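PDB 3N6Q: YghZ aldo-keto reductase from Escherichia coli, which probably reduces aldehydes or ketones to alcohols with a nicotinamide cofactor, as other TIM-barrel aldo-keto reductases do. Local coordinates for residues H192-N197 with R201-S206; L289-R294 with L318-K323; T144-T149 with S168-E173. One frame throughout, in Å; residues are numbered along the deposited sequence.

Interaction 1 (H192-N197 with R201-S206)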
loop_
_atom_site.group_PDB
_atom_site.type_symbol
_atom_site.label_atom_id
_atom_site.label_comp_id
_atom_site.label_asym_id
_atom_site.label_seq_id
_atom_site.Cartn_x
_atom_site.Cartn_y
_atom_site.Cartn_z
ATOM N N HIS B 192 14.323 14.520 16.385
ATOM C CA HIS B 192 15.753 14.310 16.317
ATOM C C HIS B 192 16.179 13.955 17.737
ATOM O O HIS B 192 15.767 14.626 18.728
ATOM C CB HIS B 192 16.462 15.611 15.811
ATOM C CG HIS B 192 17.939 15.464 15.537
ATOM N ND1 HIS B 192 18.850 15.076 16.500
ATOM C CD2 HIS B 192 18.661 15.673 14.403
ATOM C CE1 HIS B 192 20.065 15.075 15.981
ATOM N NE2 HIS B 192 19.969 15.409 14.698
ATOM N N GLN B 193 16.950 12.878 17.871
ATOM C CA GLN B 193 17.557 12.531 19.138
ATOM C C GLN B 193 19.065 12.751 19.138
ATOM O O GLN B 193 19.825 11.861 18.714
ATOM C CB GLN B 193 17.202 11.043 19.490
ATOM C CG GLN B 193 17.791 10.575 20.758
ATOM C CD GLN B 193 17.312 9.145 21.103
ATOM O OE1 GLN B 193 18.100 8.332 21.531
ATOM N NE2 GLN B 193 16.029 8.884 20.984
ATOM N N PRO B 194 19.539 13.921 19.669
ATOM C CA PRO B 194 20.984 14.185 19.819
ATOM C C PRO B 194 21.436 13.870 21.235
ATOM O O PRO B 194 20.637 13.848 22.183
ATOM C CB PRO B 194 21.081 15.703 19.548
ATOM C CG PRO B 194 19.795 16.232 20.234
ATOM C CD PRO B 194 18.721 15.141 19.887
ATOM N N SER B 195 22.725 13.657 21.432
ATOM C CA SER B 195 23.247 13.670 22.786
ATOM C C SER B 195 23.301 15.151 23.125
ATOM O O SER B 195 23.899 15.916 22.363
ATOM C CB SER B 195 24.708 13.151 22.802
ATOM O OG SER B 195 24.703 11.743 22.573
ATOM N N TYR B 196 22.852 15.503 24.329
ATOM C CA TYR B 196 22.692 16.940 24.697
ATOM C C TYR B 196 22.567 17.036 26.206
ATOM O O TYR B 196 21.753 16.348 26.811
ATOM C CB TYR B 196 21.407 17.469 24.043
ATOM C CG TYR B 196 21.233 18.972 24.196
ATOM C CD1 TYR B 196 22.322 19.789 24.501
ATOM C CD2 TYR B 196 19.968 19.534 24.130
ATOM C CE1 TYR B 196 22.160 21.204 24.578
ATOM C CE2 TYR B 196 19.791 20.920 24.287
ATOM C CZ TYR B 196 20.885 21.733 24.471
ATOM O OH TYR B 196 20.695 23.118 24.590
ATOM N N ASN B 197 23.469 17.786 26.843
ATOM C CA ASN B 197 23.385 17.975 28.278
ATOM C C ASN B 197 24.215 19.215 28.637
ATOM O O ASN B 197 24.794 19.892 27.762
ATOM C CB ASN B 197 23.930 16.729 29.038
ATOM C CG ASN B 197 25.337 16.291 28.572
ATOM O OD1 ASN B 197 26.319 16.999 28.762
ATOM N ND2 ASN B 197 25.432 15.072 28.016
ATOM N N ARG B 201 27.269 20.703 24.377
ATOM C CA ARG B 201 26.361 21.618 23.702
ATOM C C ARG B 201 26.584 21.733 22.218
ATOM O O ARG B 201 26.194 22.713 21.629
ATOM C CB ARG B 201 26.348 23.012 24.344
ATOM C CG ARG B 201 26.144 22.850 25.844
ATOM C CD ARG B 201 25.583 24.043 26.428
ATOM N NE ARG B 201 25.915 24.030 27.819
ATOM C CZ ARG B 201 25.927 25.123 28.546
ATOM N NH1 ARG B 201 25.603 26.282 27.949
ATOM N NH2 ARG B 201 26.235 25.037 29.845
ATOM N N TRP B 202 26.982 20.629 21.593
ATOM C CA TRP B 202 27.112 20.581 20.150
ATOM C C TRP B 202 25.829 21.007 19.459
ATOM O O TRP B 202 25.863 21.712 18.444
ATOM C CB TRP B 202 27.627 19.194 19.653
ATOM C CG TRP B 202 26.591 18.104 19.394
ATOM C CD1 TRP B 202 26.327 17.013 20.204
ATOM C CD2 TRP B 202 25.762 17.929 18.217
ATOM N NE1 TRP B 202 25.371 16.216 19.623
ATOM C CE2 TRP B 202 25.007 16.747 18.410
ATOM C CE3 TRP B 202 25.590 18.653 17.025
ATOM C CZ2 TRP B 202 24.067 16.283 17.469
ATOM C CZ3 TRP B 202 24.665 18.174 16.071
ATOM C CH2 TRP B 202 23.930 16.987 16.304
ATOM N N VAL B 203 24.670 20.623 20.006
ATOM C CA VAL B 203 23.432 20.941 19.312
ATOM C C VAL B 203 23.216 22.471 19.236
ATOM O O VAL B 203 22.648 22.990 18.285
ATOM C CB VAL B 203 22.157 20.283 19.921
ATOM C CG1 VAL B 203 22.316 18.776 20.115
ATOM C CG2 VAL B 203 21.778 20.922 21.133
ATOM N N ASP B 204 23.650 23.154 20.264
ATOM C CA ASP B 204 23.540 24.622 20.369
ATOM C C ASP B 204 24.528 25.258 19.370
ATOM O O ASP B 204 24.157 25.953 18.393
ATOM C CB ASP B 204 23.897 25.057 21.828
ATOM C CG ASP B 204 22.825 24.644 22.887
ATOM O OD1 ASP B 204 21.804 24.058 22.488
ATOM O OD2 ASP B 204 22.991 24.914 24.123
ATOM N N LYS B 205 25.788 24.925 19.564
ATOM C CA LYS B 205 26.869 25.504 18.806
ATOM C C LYS B 205 26.806 25.194 17.318
ATOM O O LYS B 205 27.235 26.006 16.479
ATOM C CB LYS B 205 28.186 25.011 19.422
ATOM C CG LYS B 205 29.350 24.834 18.463
ATOM C CD LYS B 205 30.594 24.290 19.182
ATOM C CE LYS B 205 31.876 24.585 18.385
ATOM N NZ LYS B 205 33.118 24.351 19.189
ATOM N N SER B 206 26.307 24.002 16.956
ATOM C CA SER B 206 26.301 23.628 15.552
ATOM C C SER B 206 25.285 24.339 14.705
ATOM O O SER B 206 25.385 24.314 13.475
ATOM C CB SER B 206 26.025 22.128 15.378
ATOM O OG SER B 206 24.722 21.843 15.889
HETATM O O HOH W 1 24.705 18.665 22.244
HETATM O O HOH W 2 24.395 13.339 19.103
#

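Interaction 2 (L289-R294 with L318-K323)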
loop_
_atom_site.group_PDB
_atom_site.type_symbol
_atom_site.label_atom_id
_atom_site.label_comp_id
_atom_site.label_asym_id
_atom_site.label_seq_id
_atom_site.Cartn_x
_atom_site.Cartn_y
_atom_site.Cartn_z
ATOM N N LEU B 289 18.025 21.477 30.779
ATOM C CA LEU B 289 17.584 21.128 29.430
ATOM C C LEU B 289 16.165 21.575 29.166
ATOM O O LEU B 289 15.846 22.007 28.055
ATOM C CB LEU B 289 17.730 19.580 29.239
ATOM C CG LEU B 289 19.200 19.142 29.107
ATOM C CD1 LEU B 289 19.343 17.585 29.330
ATOM C CD2 LEU B 289 19.701 19.485 27.650
ATOM N N LEU B 290 15.297 21.426 30.157
ATOM C CA LEU B 290 13.857 21.643 30.008
ATOM C C LEU B 290 13.437 23.133 30.331
ATOM O O LEU B 290 12.239 23.432 30.482
ATOM C CB LEU B 290 13.114 20.776 31.002
ATOM C CG LEU B 290 13.121 19.274 30.599
ATOM C CD1 LEU B 290 12.496 18.429 31.677
ATOM C CD2 LEU B 290 12.435 19.060 29.203
ATOM N N LYS B 291 14.427 24.015 30.423
ATOM C CA LYS B 291 14.203 25.391 30.934
ATOM C C LYS B 291 13.442 26.245 29.943
ATOM O O LYS B 291 12.925 27.334 30.291
ATOM C CB LYS B 291 15.545 26.075 31.211
ATOM C CG LYS B 291 16.398 26.367 29.949
ATOM C CD LYS B 291 17.857 26.831 30.390
ATOM C CE LYS B 291 18.845 26.995 29.234
ATOM N NZ LYS B 291 19.134 25.671 28.517
ATOM N N ASP B 292 13.440 25.801 28.689
ATOM C CA ASP B 292 12.694 26.482 27.651
ATOM C C ASP B 292 12.156 25.438 26.648
ATOM O O ASP B 292 12.229 24.217 26.885
ATOM C CB ASP B 292 13.605 27.487 26.941
ATOM C CG ASP B 292 14.850 26.820 26.323
ATOM O OD1 ASP B 292 14.799 25.615 25.881
ATOM O OD2 ASP B 292 15.893 27.527 26.281
ATOM N N ASP B 293 11.704 25.887 25.486
ATOM C CA ASP B 293 10.897 24.975 24.709
ATOM C C ASP B 293 11.689 24.361 23.583
ATOM O O ASP B 293 11.112 23.793 22.693
ATOM C CB ASP B 293 9.621 25.650 24.216
ATOM C CG ASP B 293 9.887 26.693 23.164
ATOM O OD1 ASP B 293 11.070 26.878 22.751
ATOM O OD2 ASP B 293 8.889 27.342 22.731
ATOM N N ARG B 294 13.014 24.435 23.675
ATOM C CA ARG B 294 13.927 23.941 22.624
ATOM C C ARG B 294 14.081 22.408 22.721
ATOM O O ARG B 294 14.643 21.743 21.812
ATOM C CB ARG B 294 15.323 24.562 22.831
ATOM C CG ARG B 294 15.312 26.118 22.825
ATOM C CD ARG B 294 15.196 26.696 21.377
ATOM N NE ARG B 294 16.498 27.126 20.896
ATOM C CZ ARG B 294 16.812 27.398 19.626
ATOM N NH1 ARG B 294 15.914 27.356 18.654
ATOM N NH2 ARG B 294 18.069 27.731 19.326
ATOM N N LEU B 318 11.822 24.712 36.857
ATOM C CA LEU B 318 12.360 24.822 35.503
ATOM C C LEU B 318 12.926 26.227 35.244
ATOM O O LEU B 318 13.314 26.546 34.114
ATOM C CB LEU B 318 11.270 24.482 34.496
ATOM C CG LEU B 318 10.817 23.015 34.609
ATOM C CD1 LEU B 318 9.696 22.777 33.592
ATOM C CD2 LEU B 318 12.001 21.986 34.381
ATOM N N THR B 319 13.005 27.052 36.287
ATOM C CA THR B 319 13.441 28.437 35.966
ATOM C C THR B 319 14.884 28.699 36.383
ATOM O O THR B 319 15.297 28.372 37.517
ATOM C CB THR B 319 12.489 29.500 36.591
ATOM O OG1 THR B 319 12.512 29.339 37.983
ATOM C CG2 THR B 319 11.050 29.281 36.185
ATOM N N PHE B 320 15.612 29.408 35.518
ATOM C CA PHE B 320 16.962 29.850 35.826
ATOM C C PHE B 320 17.050 31.360 35.541
ATOM O O PHE B 320 16.628 31.788 34.499
ATOM C CB PHE B 320 17.961 29.156 34.876
ATOM C CG PHE B 320 18.120 27.654 35.148
ATOM C CD1 PHE B 320 19.214 27.191 35.930
ATOM C CD2 PHE B 320 17.144 26.739 34.699
ATOM C CE1 PHE B 320 19.366 25.743 36.217
ATOM C CE2 PHE B 320 17.248 25.354 35.046
ATOM C CZ PHE B 320 18.357 24.878 35.765
ATOM N N SER B 321 17.711 32.101 36.414
ATOM C CA SER B 321 18.006 33.515 36.104
ATOM C C SER B 321 19.173 33.607 35.108
ATOM O O SER B 321 19.960 32.656 34.891
ATOM C CB SER B 321 18.337 34.267 37.375
ATOM O OG SER B 321 19.641 33.939 37.780
ATOM N N THR B 322 19.274 34.767 34.455
ATOM C CA THR B 322 20.403 35.044 33.614
ATOM C C THR B 322 21.733 34.913 34.349
ATOM O O THR B 322 22.696 34.335 33.814
ATOM C CB THR B 322 20.252 36.456 33.013
ATOM O OG1 THR B 322 19.149 36.426 32.095
ATOM C CG2 THR B 322 21.472 36.831 32.320
ATOM N N LYS B 323 21.787 35.385 35.594
ATOM C CA LYS B 323 23.004 35.289 36.377
ATOM C C LYS B 323 23.403 33.796 36.605
ATOM O O LYS B 323 24.586 33.462 36.586
ATOM C CB LYS B 323 22.754 35.928 37.748
ATOM C CG LYS B 323 23.974 35.972 38.664
ATOM C CD LYS B 323 23.628 36.730 39.968
ATOM C CE LYS B 323 24.871 36.948 40.819
ATOM N NZ LYS B 323 24.450 37.537 42.111
HETATM O O HOH W 3 12.221 28.052 32.515
#

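Interaction 3 (T144-T149 with S168-E173)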
loop_
_atom_site.group_PDB
_atom_site.type_symbol
_atom_site.label_atom_id
_atom_site.label_comp_id
_atom_site.label_asym_id
_atom_site.label_seq_id
_atom_site.Cartn_x
_atom_site.Cartn_y
_atom_site.Cartn_z
ATOM N N THR B 144 25.669 5.346 2.520
ATOM C CA THR B 144 24.387 5.092 1.901
ATOM C C THR B 144 23.849 6.454 1.553
ATOM O O THR B 144 23.803 7.298 2.457
ATOM C CB THR B 144 23.408 4.457 2.964
ATOM O OG1 THR B 144 23.899 3.134 3.332
ATOM C CG2 THR B 144 22.083 4.226 2.395
ATOM N N PRO B 145 23.331 6.647 0.332
ATOM C CA PRO B 145 22.702 7.939 0.035
ATOM C C PRO B 145 21.525 8.188 0.961
ATOM O O PRO B 145 20.722 7.292 1.244
ATOM C CB PRO B 145 22.205 7.803 -1.410
ATOM C CG PRO B 145 22.603 6.466 -1.885
ATOM C CD PRO B 145 23.142 5.647 -0.755
ATOM N N MET B 146 21.341 9.430 1.397
ATOM C CA MET B 146 20.207 9.643 2.289
ATOM C C MET B 146 18.882 9.454 1.593
ATOM O O MET B 146 17.844 9.208 2.233
ATOM C CB MET B 146 20.324 11.061 2.924
ATOM C CG MET B 146 21.472 11.141 3.922
ATOM S SD MET B 146 21.331 12.785 4.773
ATOM C CE MET B 146 22.292 13.720 3.602
ATOM N N GLU B 147 18.867 9.476 0.260
ATOM C CA GLU B 147 17.607 9.213 -0.408
ATOM C C GLU B 147 17.144 7.727 -0.105
ATOM O O GLU B 147 15.939 7.425 -0.003
ATOM C CB GLU B 147 17.809 9.300 -1.902
ATOM C CG GLU B 147 17.970 10.741 -2.411
ATOM C CD GLU B 147 19.396 11.344 -2.234
ATOM O OE1 GLU B 147 20.407 10.686 -1.834
ATOM O OE2 GLU B 147 19.478 12.567 -2.512
ATOM N N GLU B 148 18.114 6.846 -0.064
ATOM C CA GLU B 148 17.822 5.408 0.235
ATOM C C GLU B 148 17.329 5.259 1.682
ATOM O O GLU B 148 16.332 4.596 1.945
ATOM C CB GLU B 148 19.065 4.552 -0.009
ATOM C CG GLU B 148 18.769 3.019 0.349
ATOM C CD GLU B 148 19.883 2.068 -0.103
ATOM O OE1 GLU B 148 20.690 2.441 -0.979
ATOM O OE2 GLU B 148 19.993 0.963 0.466
ATOM N N THR B 149 18.062 5.846 2.634
ATOM C CA THR B 149 17.641 5.806 4.023
ATOM C C THR B 149 16.246 6.435 4.175
ATOM O O THR B 149 15.364 5.838 4.826
ATOM C CB THR B 149 18.674 6.524 4.884
ATOM O OG1 THR B 149 19.954 5.891 4.700
ATOM C CG2 THR B 149 18.296 6.457 6.372
ATOM N N SER B 168 18.660 10.232 14.502
ATOM C CA SER B 168 19.541 10.407 15.667
ATOM C C SER B 168 20.969 10.699 15.245
ATOM O O SER B 168 21.511 10.040 14.385
ATOM C CB SER B 168 19.488 9.164 16.606
ATOM O OG SER B 168 20.248 9.408 17.781
ATOM N N SER B 169 21.520 11.777 15.814
ATOM C CA SER B 169 22.893 12.207 15.603
ATOM C C SER B 169 23.264 12.601 14.179
ATOM O O SER B 169 24.395 12.389 13.733
ATOM C CB SER B 169 23.897 11.278 16.274
ATOM O OG SER B 169 23.472 10.942 17.624
ATOM N N TYR B 170 22.334 13.265 13.499
ATOM C CA TYR B 170 22.567 13.827 12.170
ATOM C C TYR B 170 22.959 15.273 12.390
ATOM O O TYR B 170 22.316 15.958 13.163
ATOM C CB TYR B 170 21.291 13.785 11.345
ATOM C CG TYR B 170 21.088 12.428 10.674
ATOM C CD1 TYR B 170 20.944 11.268 11.455
ATOM C CD2 TYR B 170 20.892 12.357 9.309
ATOM C CE1 TYR B 170 20.734 9.988 10.837
ATOM C CE2 TYR B 170 20.624 11.134 8.689
ATOM C CZ TYR B 170 20.522 9.974 9.460
ATOM O OH TYR B 170 20.270 8.802 8.770
ATOM N N SER B 171 23.998 15.723 11.692
ATOM C CA SER B 171 24.289 17.180 11.643
ATOM C C SER B 171 23.096 18.043 11.196
ATOM O O SER B 171 22.137 17.570 10.565
ATOM C CB SER B 171 25.478 17.419 10.707
ATOM O OG SER B 171 25.063 17.129 9.361
ATOM N N PRO B 172 23.181 19.377 11.442
ATOM C CA PRO B 172 22.179 20.270 10.869
ATOM C C PRO B 172 21.940 20.088 9.365
ATOM O O PRO B 172 20.779 20.056 8.919
ATOM C CB PRO B 172 22.707 21.700 11.213
ATOM C CG PRO B 172 23.664 21.509 12.356
ATOM C CD PRO B 172 24.233 20.081 12.228
ATOM N N GLU B 173 23.011 20.055 8.574
ATOM C CA GLU B 173 22.886 20.003 7.119
ATOM C C GLU B 173 22.218 18.667 6.720
ATOM O O GLU B 173 21.322 18.653 5.876
ATOM C CB GLU B 173 24.294 20.071 6.512
ATOM C CG GLU B 173 25.059 21.405 6.816
ATOM C CD GLU B 173 25.527 21.612 8.304
ATOM O OE1 GLU B 173 25.810 20.626 9.074
ATOM O OE2 GLU B 173 25.651 22.819 8.672
#

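Interaction 1 (H192-N197 with R201-S206)
Y196 and R201 bring their CA atoms within 6.0 Å of each other as the chain leaving strand 191-193 turns back into the short helix 202-205, with R201 as its N-cap residue. V203 points at the 194-196 loop and splits its methyls between two residues there. CG2 sits over the centre of the Y196 ring, 3.4 Å from the centroid and only 6° off the normal, a clear CH-pi contact. CG1 presses on the stiff proline, a tight 3.4 Å from P194 CB, and also lies over one face of the W202 indole, whose CZ2 is 3.7 Å from P194 CB. Because Y196 holds CG anti to N (chi1 -172°), its ring lies across V203 and OH reaches the D204 carboxylate, whose plane stands 81° from the ring. Y196 OH is 2.6 Å from D204 OD1 and bonds weakly to OD2; a second conformer of D204 makes this pairing less certain. A phenylalanine here would probably lose the hydroxyl's weak link, leaving the D204 carboxylate without this partner. Water 1 donates a hydrogen bond to S195 O (2.9 Å) and accepts one from V203 N (3.0 Å). Apolar packing by V203 thus carries the contact, while water bridges the backbone polar atoms beside it.

Interaction 2 (L289-R294 with L318-K323)
L318 and F320 both set CG anti to the carbonyl carbon (chi1 -65° and -70°), and their side chains are directed at L290 and K291 of the 289-294 turn. K291 takes the less common position with CG between backbone N and carbonyl carbon (chi1 67°); its CB stays beside F320 while the chain leads off and bends at the end to W288, where NZ bonds to the backbone O and rests on the indole as a cation-pi pair.

On 289-294 it is CB of L290 and of K291 that does the touching; on the other segment it is the L318 CD2 branch and the F320 ring. L290 CB meets L318 CD2 at 3.8 Å, and K291 CB approaches the ring obliquely at F320 CD2, 3.9 Å away. The backbones come close here too, with the CA atoms of K291 and L318 5.0 Å apart, and K291 CA lies 3.5 Å from L318 O in a CA-H...O contact. Leucine suits both ends of the apolar pair, while the aliphatic start of a lysine can pack against a ring and still carry its charge onward. Just past the contact, D292 OD1 accepts from R294 N in an Asx turn (3.1 Å).

S321 caps helix 322-334, with E324 returning a bond to S321 N as in a capping box. F320 also packs edge-to-face on W288 of helix 281-289 and touches L325 and I328, so the contact joins the end of helix 281-289, before strand 297-300, to the start of helix 322-334.

Interaction 3 (T144-T149 with S168-E173)
M146 and T149, one turn apart on helix 146-158, both point at Y170, whose ring fills the distance between two backbones that come no nearer than 11.0 Å between the CA atoms of M146 and Y170. The thioether of M146 arrives at the ring edge, close to the ring plane, with SD 4.3 Å from Y170 CE2. T149 and Y170 point at each other, the T149 CG2 methyl lying 3.9 Å from Y170 OH. Each residue suits its place. Methionine is long and pliant enough to follow an aromatic edge, tyrosine spans the gap and carries a polar end, and threonine offers a methyl on one branch and a hydroxyl on the other.

The torsions of T149 sort those branches. CG2 stands anti to the backbone N and so goes to the tyrosine, while OG1, beside that N (chi1 -58°), bonds to G111 O. Y170 OH is held in turn by S137 OG, at the end of strand 132-137, and T175 and M178 of helix 172-183 pack around the ring.

P145 occupies the N-cap of helix 146-158, where a proline's missing N-H is not needed for the helix's hydrogen bonds. On the outer side of the same helix E148 bonds to Y164 and G22 of the second subunit, so the helix that bears M146 and T149 also borders a subunit interface. The contact itself is mainly dispersive: the hydroxyls of T149 and Y170 are satisfied by other partners, and what meets across it is sulfur against aromatic carbon and methyl against the tyrosine oxygen.

How the interactions relate
Interactions 3, 1 and 2 follow one another along the chain round one TIM barrel. Interactions 3 and 1 are tied directly at neighbouring strand ends: S168 OG lies 2.7 Å from Q193 O, and H192 NE2 lies 2.9 Å from Y170 O, both probable hydrogen bonds. Interaction 1 meets interaction 2 by packing, with Y196 CD2 3.5 Å from L289 CD2. Interactions 2 and 3 do not touch; their nearest atoms are about 11 Å apart. S168 and Q193 lie at the C-terminal ends of their strands, where this family binds cofactor and substrate, so interactions 1 and 3 probably border the cofactor site. Interaction 2 lies where helix 281-289 ends and helix 322-334 begins, about 16 Å from interaction 1 between centres.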